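Local coordinates for programmed cell death 6-interacting protein (Homo sapiens, PDB 5WA1) that sorts cargo into intralumenal vesicles of the multivesicular body and acts in cytokinesis and membrane repair, its Bro1 domain here holding a CHMP4C peptide, at residues A[237-242]-A[351-356]; A[276-281]-A[298-303]. One frame throughout, in Å; residues are numbered along the deposited sequence.

Interaction 1 of 2, residues A[237-242]-A[351-356]; sequences LANQAA and DPIGKA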
ATOM      1  N   LEU A 237       7.191  13.613  11.059  1.00 40.28           N
ATOM      2  CA  LEU A 237       6.657  12.381  10.463  1.00 40.05           C
ATOM      3  C   LEU A 237       5.171  12.520  10.153  1.00 41.69           C
ATOM      4  O   LEU A 237       4.706  12.104   9.084  1.00 36.48           O
ATOM      5  CB  LEU A 237       6.885  11.203  11.404  1.00 37.89           C
ATOM      6  CG  LEU A 237       8.339  10.811  11.707  1.00 45.81           C
ATOM      7  CD1 LEU A 237       8.385   9.772  12.803  1.00 48.39           C
ATOM      8  CD2 LEU A 237       9.002  10.267  10.465  1.00 43.64           C
ATOM      9  N   ALA A 238       4.408  13.105  11.084  1.00 38.92           N
ATOM     10  CA  ALA A 238       2.991  13.346  10.842  1.00 39.73           C
ATOM     11  C   ALA A 238       2.783  14.304   9.682  1.00 41.16           C
ATOM     12  O   ALA A 238       1.894  14.098   8.847  1.00 39.01           O
ATOM     13  CB  ALA A 238       2.322  13.894  12.111  1.00 36.76           C
ATOM     14  N   ASN A 239       3.580  15.371   9.622  1.00 35.55           N
ATOM     15  CA  ASN A 239       3.404  16.353   8.558  1.00 36.77           C
ATOM     16  C   ASN A 239       3.648  15.716   7.195  1.00 45.27           C
ATOM     17  O   ASN A 239       2.931  15.993   6.223  1.00 37.26           O
ATOM     18  CB  ASN A 239       4.346  17.531   8.782  1.00 36.77           C
ATOM     19  CG  ASN A 239       3.879  18.791   8.083  1.00 44.82           C
ATOM     20  OD1 ASN A 239       2.679  19.003   7.894  1.00 43.75           O
ATOM     21  ND2 ASN A 239       4.822  19.624   7.677  1.00 39.95           N
ATOM     22  N   GLN A 240       4.654  14.848   7.110  1.00 41.42           N
ATOM     23  CA  GLN A 240       4.921  14.157   5.854  1.00 41.46           C
ATOM     24  C   GLN A 240       3.786  13.205   5.490  1.00 35.99           C
ATOM     25  O   GLN A 240       3.421  13.091   4.315  1.00 37.86           O
ATOM     26  CB  GLN A 240       6.246  13.399   5.946  1.00 34.88           C
ATOM     27  CG  GLN A 240       6.556  12.606   4.683  1.00 37.65           C
ATOM     28  CD  GLN A 240       6.672  13.492   3.468  1.00 42.53           C
ATOM     29  OE1 GLN A 240       7.534  14.365   3.410  1.00 53.91           O
ATOM     30  NE2 GLN A 240       5.801  13.275   2.486  1.00 47.53           N
ATOM     31  N   ALA A 241       3.238  12.493   6.475  1.00 35.36           N
ATOM     32  CA  ALA A 241       2.091  11.636   6.201  1.00 36.93           C
ATOM     33  C   ALA A 241       0.911  12.449   5.692  1.00 41.62           C
ATOM     34  O   ALA A 241       0.171  12.006   4.803  1.00 36.60           O
ATOM     35  CB  ALA A 241       1.706  10.860   7.459  1.00 32.59           C
ATOM     36  N   ALA A 242       0.727  13.653   6.237  1.00 36.63           N
ATOM     37  CA  ALA A 242      -0.332  14.533   5.760  1.00 35.84           C
ATOM     38  C   ALA A 242      -0.150  14.853   4.287  1.00 38.14           C
ATOM     39  O   ALA A 242      -1.118  14.835   3.519  1.00 41.15           O
ATOM     40  CB  ALA A 242      -0.362  15.825   6.601  1.00 31.18           C
ATOM     41  N   ASP A 351       6.166  29.489  11.752  1.00 61.80           N
ATOM     42  CA  ASP A 351       7.041  28.840  10.798  1.00 60.16           C
ATOM     43  C   ASP A 351       6.469  27.472  10.433  1.00 56.43           C
ATOM     44  O   ASP A 351       5.782  26.841  11.241  1.00 54.50           O
ATOM     45  CB  ASP A 351       8.453  28.707  11.365  1.00 63.23           C
ATOM     46  CG  ASP A 351       9.101  30.061  11.617  1.00 82.97           C
ATOM     47  OD1 ASP A 351       9.711  30.619  10.677  1.00 86.41           O
ATOM     48  OD2 ASP A 351       8.987  30.576  12.753  1.00 94.62           O
ATOM     49  N   PRO A 352       6.684  27.017   9.202  1.00 56.85           N
ATOM     50  CA  PRO A 352       6.133  25.721   8.802  1.00 53.31           C
ATOM     51  C   PRO A 352       6.793  24.583   9.560  1.00 44.56           C
ATOM     52  O   PRO A 352       7.979  24.635   9.893  1.00 52.71           O
ATOM     53  CB  PRO A 352       6.446  25.642   7.302  1.00 57.09           C
ATOM     54  CG  PRO A 352       7.614  26.567   7.113  1.00 67.93           C
ATOM     55  CD  PRO A 352       7.389  27.688   8.094  1.00 58.54           C
ATOM     56  N   ILE A 353       5.998  23.551   9.849  1.00 43.00           N
ATOM     57  CA  ILE A 353       6.563  22.315  10.378  1.00 47.97           C
ATOM     58  C   ILE A 353       7.306  21.606   9.256  1.00 54.48           C
ATOM     59  O   ILE A 353       6.838  21.566   8.110  1.00 51.16           O
ATOM     60  CB  ILE A 353       5.457  21.427  10.977  1.00 41.19           C
ATOM     61  CG1 ILE A 353       4.716  22.188  12.086  1.00 44.42           C
ATOM     62  CG2 ILE A 353       6.032  20.114  11.494  1.00 41.57           C
ATOM     63  CD1 ILE A 353       3.423  21.523  12.551  1.00 40.95           C
ATOM     64  N   GLY A 354       8.484  21.081   9.565  1.00 48.09           N
ATOM     65  CA  GLY A 354       9.256  20.347   8.584  1.00 41.24           C
ATOM     66  C   GLY A 354       8.595  19.025   8.228  1.00 41.06           C
ATOM     67  O   GLY A 354       7.505  18.683   8.688  1.00 40.64           O
ATOM     68  N   LYS A 355       9.292  18.260   7.385  1.00 41.90           N
ATOM     69  CA  LYS A 355       8.798  16.978   6.897  1.00 45.72           C
ATOM     70  C   LYS A 355       9.931  15.965   6.918  1.00 48.95           C
ATOM     71  O   LYS A 355      11.051  16.277   6.510  1.00 59.58           O
ATOM     72  CB  LYS A 355       8.228  17.098   5.474  1.00 44.36           C
ATOM     73  CG  LYS A 355       6.850  17.739   5.457  1.00 57.41           C
ATOM     74  CD  LYS A 355       6.477  18.300   4.103  1.00 55.00           C
ATOM     75  CE  LYS A 355       5.227  19.145   4.239  1.00 61.83           C
ATOM     76  NZ  LYS A 355       4.914  19.879   2.984  1.00 67.18           N
ATOM     77  N   ALA A 356       9.639  14.756   7.396  1.00 46.17           N
ATOM     78  CA  ALA A 356      10.605  13.661   7.382  1.00 51.03           C
ATOM     79  C   ALA A 356       9.952  12.417   6.796  1.00 44.22           C
ATOM     80  O   ALA A 356       8.990  11.893   7.367  1.00 45.68           O
ATOM     81  CB  ALA A 356      11.133  13.373   8.788  1.00 47.70           C
TER
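Asn239, on helix 231-252, reaches across to the extended chain of 351-356 and gives its amide N-H to the backbone of Gly354. ND2 lies 3.0 Å from Gly354 O, with an N-H...O angle of 163°. The acceptor sits almost in the plane of the Asn239 amide, whereas the donor stands well above the plane of the Gly354 carbonyl. With CG anti to the backbone N (chi1 -158°), the side chain leans out from the helix toward the loop. Ile353 O is nearer still to ND2, at 2.8 Å, but the angle is too poor for a hydrogen bond. Ile353 CG2 packs 4.1 Å from Asn239 CB.

Ala356 sits between Leu237 and Gln240. Its CB meets Leu237 CD2 at 4.1 Å, while its carbonyl oxygen rests 3.4 Å from Gln240 CB; that oxygen is hydrogen-bonded to Gln217 of helix 202-226. Both Leu237 and Ala356 also pack on apolar side chains of the bound peptide.

Lys355 lays its extended chain over the helix, crossing Gln240 at about a right angle. Its CB is 3.5 Å from Gln240 OE1, its CE 3.5 Å from Asn239 ND2, and its ammonium group pairs with Asp243, just past 237-242. The loop is thus held by the Asn239 amide and by backbone bonding of Ala356 to Lys236, while Leu237 and Ala356 give apolar contact that continues onto the peptide.

Interaction 2 of 2, residues A[276-281]-A[298-303]; sequences NAEYHQ and LQHAAE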
ATOM      1  N   ASN A 276      -2.126  16.023  14.131  1.00 33.04           N
ATOM      2  CA  ASN A 276      -1.062  15.394  14.902  1.00 33.68           C
ATOM      3  C   ASN A 276       0.229  16.190  14.811  1.00 37.91           C
ATOM      4  O   ASN A 276       0.953  16.326  15.805  1.00 38.10           O
ATOM      5  CB  ASN A 276      -0.808  13.964  14.414  1.00 38.58           C
ATOM      6  CG  ASN A 276      -1.819  12.990  14.928  1.00 43.24           C
ATOM      7  OD1 ASN A 276      -2.470  12.287  14.160  1.00 63.65           O
ATOM      8  ND2 ASN A 276      -1.933  12.910  16.232  1.00 44.88           N
ATOM      9  N   ALA A 277       0.541  16.707  13.624  1.00 31.40           N
ATOM     10  CA  ALA A 277       1.736  17.528  13.472  1.00 31.09           C
ATOM     11  C   ALA A 277       1.648  18.781  14.349  1.00 35.40           C
ATOM     12  O   ALA A 277       2.606  19.139  15.042  1.00 36.51           O
ATOM     13  CB  ALA A 277       1.911  17.917  12.003  1.00 34.38           C
ATOM     14  N   GLU A 278       0.502  19.464  14.315  1.00 35.16           N
ATOM     15  CA  GLU A 278       0.344  20.685  15.121  1.00 33.88           C
ATOM     16  C   GLU A 278       0.355  20.368  16.610  1.00 38.88           C
ATOM     17  O   GLU A 278       0.873  21.150  17.418  1.00 40.03           O
ATOM     18  CB  GLU A 278      -0.950  21.395  14.745  1.00 37.65           C
ATOM     19  CG  GLU A 278      -0.955  22.050  13.371  1.00 36.41           C
ATOM     20  CD  GLU A 278      -0.065  23.292  13.287  1.00 53.33           C
ATOM     21  OE1 GLU A 278       0.687  23.585  14.251  1.00 41.35           O
ATOM     22  OE2 GLU A 278      -0.112  23.982  12.243  1.00 55.58           O
ATOM     23  N   TYR A 279      -0.238  19.239  16.996  1.00 36.38           N
ATOM     24  CA  TYR A 279      -0.282  18.874  18.405  1.00 41.49           C
ATOM     25  C   TYR A 279       1.120  18.619  18.943  1.00 48.59           C
ATOM     26  O   TYR A 279       1.488  19.132  20.003  1.00 42.47           O
ATOM     27  CB  TYR A 279      -1.173  17.651  18.614  1.00 45.96           C
ATOM     28  CG  TYR A 279      -1.158  17.141  20.033  1.00 51.58           C
ATOM     29  CD1 TYR A 279      -1.830  17.824  21.040  1.00 58.35           C
ATOM     30  CD2 TYR A 279      -0.466  15.986  20.369  1.00 54.62           C
ATOM     31  CE1 TYR A 279      -1.819  17.372  22.341  1.00 58.44           C
ATOM     32  CE2 TYR A 279      -0.445  15.523  21.672  1.00 60.79           C
ATOM     33  CZ  TYR A 279      -1.123  16.221  22.650  1.00 62.18           C
ATOM     34  OH  TYR A 279      -1.112  15.766  23.938  1.00 64.12           O
ATOM     35  N   HIS A 280       1.924  17.837  18.218  1.00 36.91           N
ATOM     36  CA  HIS A 280       3.266  17.551  18.698  1.00 39.57           C
ATOM     37  C   HIS A 280       4.179  18.759  18.563  1.00 38.12           C
ATOM     38  O   HIS A 280       5.071  18.954  19.395  1.00 41.65           O
ATOM     39  CB  HIS A 280       3.833  16.330  17.978  1.00 40.11           C
ATOM     40  CG  HIS A 280       3.191  15.054  18.422  1.00 44.77           C
ATOM     41  ND1 HIS A 280       3.533  14.428  19.597  1.00 46.00           N
ATOM     42  CD2 HIS A 280       2.178  14.329  17.887  1.00 42.16           C
ATOM     43  CE1 HIS A 280       2.782  13.352  19.757  1.00 50.35           C
ATOM     44  NE2 HIS A 280       1.949  13.272  18.736  1.00 49.98           N
ATOM     45  N   GLN A 281       3.965  19.594  17.549  1.00 37.23           N
ATOM     46  CA  GLN A 281       4.725  20.835  17.491  1.00 39.14           C
ATOM     47  C   GLN A 281       4.358  21.759  18.645  1.00 40.70           C
ATOM     48  O   GLN A 281       5.220  22.488  19.140  1.00 38.10           O
ATOM     49  CB  GLN A 281       4.502  21.531  16.148  1.00 35.68           C
ATOM     50  CG  GLN A 281       5.504  22.650  15.866  1.00 40.63           C
ATOM     51  CD  GLN A 281       6.887  22.113  15.568  1.00 47.71           C
ATOM     52  OE1 GLN A 281       7.053  20.925  15.284  1.00 42.84           O
ATOM     53  NE2 GLN A 281       7.891  22.979  15.633  1.00 54.48           N
ATOM     54  N   LEU A 298      -2.425  24.485  18.984  1.00 39.67           N
ATOM     55  CA  LEU A 298      -3.528  23.690  19.519  1.00 42.18           C
ATOM     56  C   LEU A 298      -4.863  24.135  18.936  1.00 42.70           C
ATOM     57  O   LEU A 298      -5.757  23.310  18.712  1.00 40.54           O
ATOM     58  CB  LEU A 298      -3.565  23.787  21.052  1.00 41.99           C
ATOM     59  CG  LEU A 298      -2.467  23.067  21.858  1.00 40.55           C
ATOM     60  CD1 LEU A 298      -2.460  23.495  23.352  1.00 39.38           C
ATOM     61  CD2 LEU A 298      -2.603  21.554  21.742  1.00 43.62           C
ATOM     62  N   GLN A 299      -5.030  25.440  18.705  1.00 36.94           N
ATOM     63  CA  GLN A 299      -6.278  25.910  18.108  1.00 38.63           C
ATOM     64  C   GLN A 299      -6.425  25.376  16.699  1.00 41.33           C
ATOM     65  O   GLN A 299      -7.532  25.030  16.271  1.00 43.18           O
ATOM     66  CB  GLN A 299      -6.347  27.440  18.105  1.00 44.30           C
ATOM     67  CG  GLN A 299      -6.626  28.018  19.488  1.00 51.41           C
ATOM     68  CD  GLN A 299      -6.645  29.535  19.528  1.00 55.21           C
ATOM     69  OE1 GLN A 299      -7.149  30.127  20.478  1.00 52.41           O
ATOM     70  NE2 GLN A 299      -6.092  30.172  18.502  1.00 50.50           N
ATOM     71  N   HIS A 300      -5.318  25.304  15.963  1.00 37.89           N
ATOM     72  CA  HIS A 300      -5.363  24.761  14.612  1.00 37.01           C
ATOM     73  C   HIS A 300      -5.672  23.266  14.629  1.00 40.89           C
ATOM     74  O   HIS A 300      -6.480  22.786  13.827  1.00 44.39           O
ATOM     75  CB  HIS A 300      -4.038  25.032  13.904  1.00 42.55           C
ATOM     76  CG  HIS A 300      -4.066  24.709  12.441  1.00 46.17           C
ATOM     77  ND1 HIS A 300      -2.954  24.280  11.754  1.00 43.84           N
ATOM     78  CD2 HIS A 300      -5.069  24.774  11.534  1.00 48.27           C
ATOM     79  CE1 HIS A 300      -3.271  24.075  10.486  1.00 57.09           C
ATOM     80  NE2 HIS A 300      -4.550  24.360  10.327  1.00 49.51           N
ATOM     81  N   ALA A 301      -5.043  22.520  15.545  1.00 42.49           N
ATOM     82  CA  ALA A 301      -5.335  21.096  15.688  1.00 39.65           C
ATOM     83  C   ALA A 301      -6.790  20.863  16.080  1.00 42.60           C
ATOM     84  O   ALA A 301      -7.437  19.938  15.574  1.00 41.90           O
ATOM     85  CB  ALA A 301      -4.395  20.465  16.725  1.00 37.64           C
ATOM     86  N   ALA A 302      -7.320  21.685  16.994  1.00 38.17           N
ATOM     87  CA  ALA A 302      -8.717  21.552  17.396  1.00 40.63           C
ATOM     88  C   ALA A 302      -9.651  21.818  16.225  1.00 45.94           C
ATOM     89  O   ALA A 302     -10.660  21.123  16.045  1.00 47.36           O
ATOM     90  CB  ALA A 302      -9.026  22.521  18.546  1.00 41.87           C
ATOM     91  N   GLU A 303      -9.322  22.820  15.414  1.00 39.12           N
ATOM     92  CA  GLU A 303     -10.140  23.147  14.251  1.00 43.95           C
ATOM     93  C   GLU A 303     -10.150  21.998  13.251  1.00 42.89           C
ATOM     94  O   GLU A 303     -11.210  21.614  12.736  1.00 44.34           O
ATOM     95  CB  GLU A 303      -9.600  24.426  13.611  1.00 45.40           C
ATOM     96  CG  GLU A 303     -10.473  25.063  12.558  1.00 68.77           C
ATOM     97  CD  GLU A 303      -9.988  26.457  12.211  1.00 91.74           C
ATOM     98  OE1 GLU A 303      -8.926  26.861  12.739  1.00 99.22           O
ATOM     99  OE2 GLU A 303     -10.669  27.148  11.426  1.00 97.61           O
TER
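Leu298, the first residue of 298-303 to touch helix 262-287, sends its CD2 methyl to the ring of Tyr279, 3.9 Å from CD1. The CA-CB bond of Leu298 points away from 276-281, but CG lies beside its own backbone N, and from there the branched end swings back to the tyrosine in an oblique apolar contact with the ring. Tyr279 also packs on Lys324 of helix 319-340, which places this end of the contact beside a third helix.

His300 supplies the polar part. Its ND1 donates to Glu278 OE2 over 2.9 Å, at an N-H...O angle of 159°. The oxygen lies near the plane of the imidazole, at the ring edge, yet the nitrogen comes to it from above the carboxylate plane, and the two flat groups are turned 75° apart. The first torsion of Glu278 sets CG beside its own backbone N, 3.4 Å from His300 ND1, and a bend at the second turns the carboxylate to the imidazole. The other carboxylate oxygen, OE1, forms a salt bridge with Arg297, one residue before the segment.

Ala301 completes the walk: its CB is 4.1 Å from Glu278 CB and 4.3 Å from Tyr279 N. This small side chain sits where the CA atoms come nearest, Glu278 to Ala301, in a pair of consecutive antiparallel helices whose local axes approach to 8.2 Å at 155°. Gripped through both oxygens by His300 and Arg297, the buried Glu278 carboxylate is probably stabilised in its charged form, and its rotation is restricted.

Overall arrangement
The two contacts illustrate how a loop can be bound into a helical framework: the loop after helix 319-340 runs past helices 231-252 and 262-287, and interaction 2 fastens the latter to helix 291-311. Interaction 2 is nested within the chain loop that interaction 1 closes; their centres are 12 Å apart. Ile353 connects them directly: its CD1 lies 3.5 Å from Ala277 O and 3.8 Å from both Gln281 CB and Glu278 OE1. A second junction runs between consecutive helices, with Ala238 CB 3.7 Å from Ala277 N. Interaction 1 reaches the bound peptide through apolar packing; both lie in the region that interacts with CHMP4 proteins.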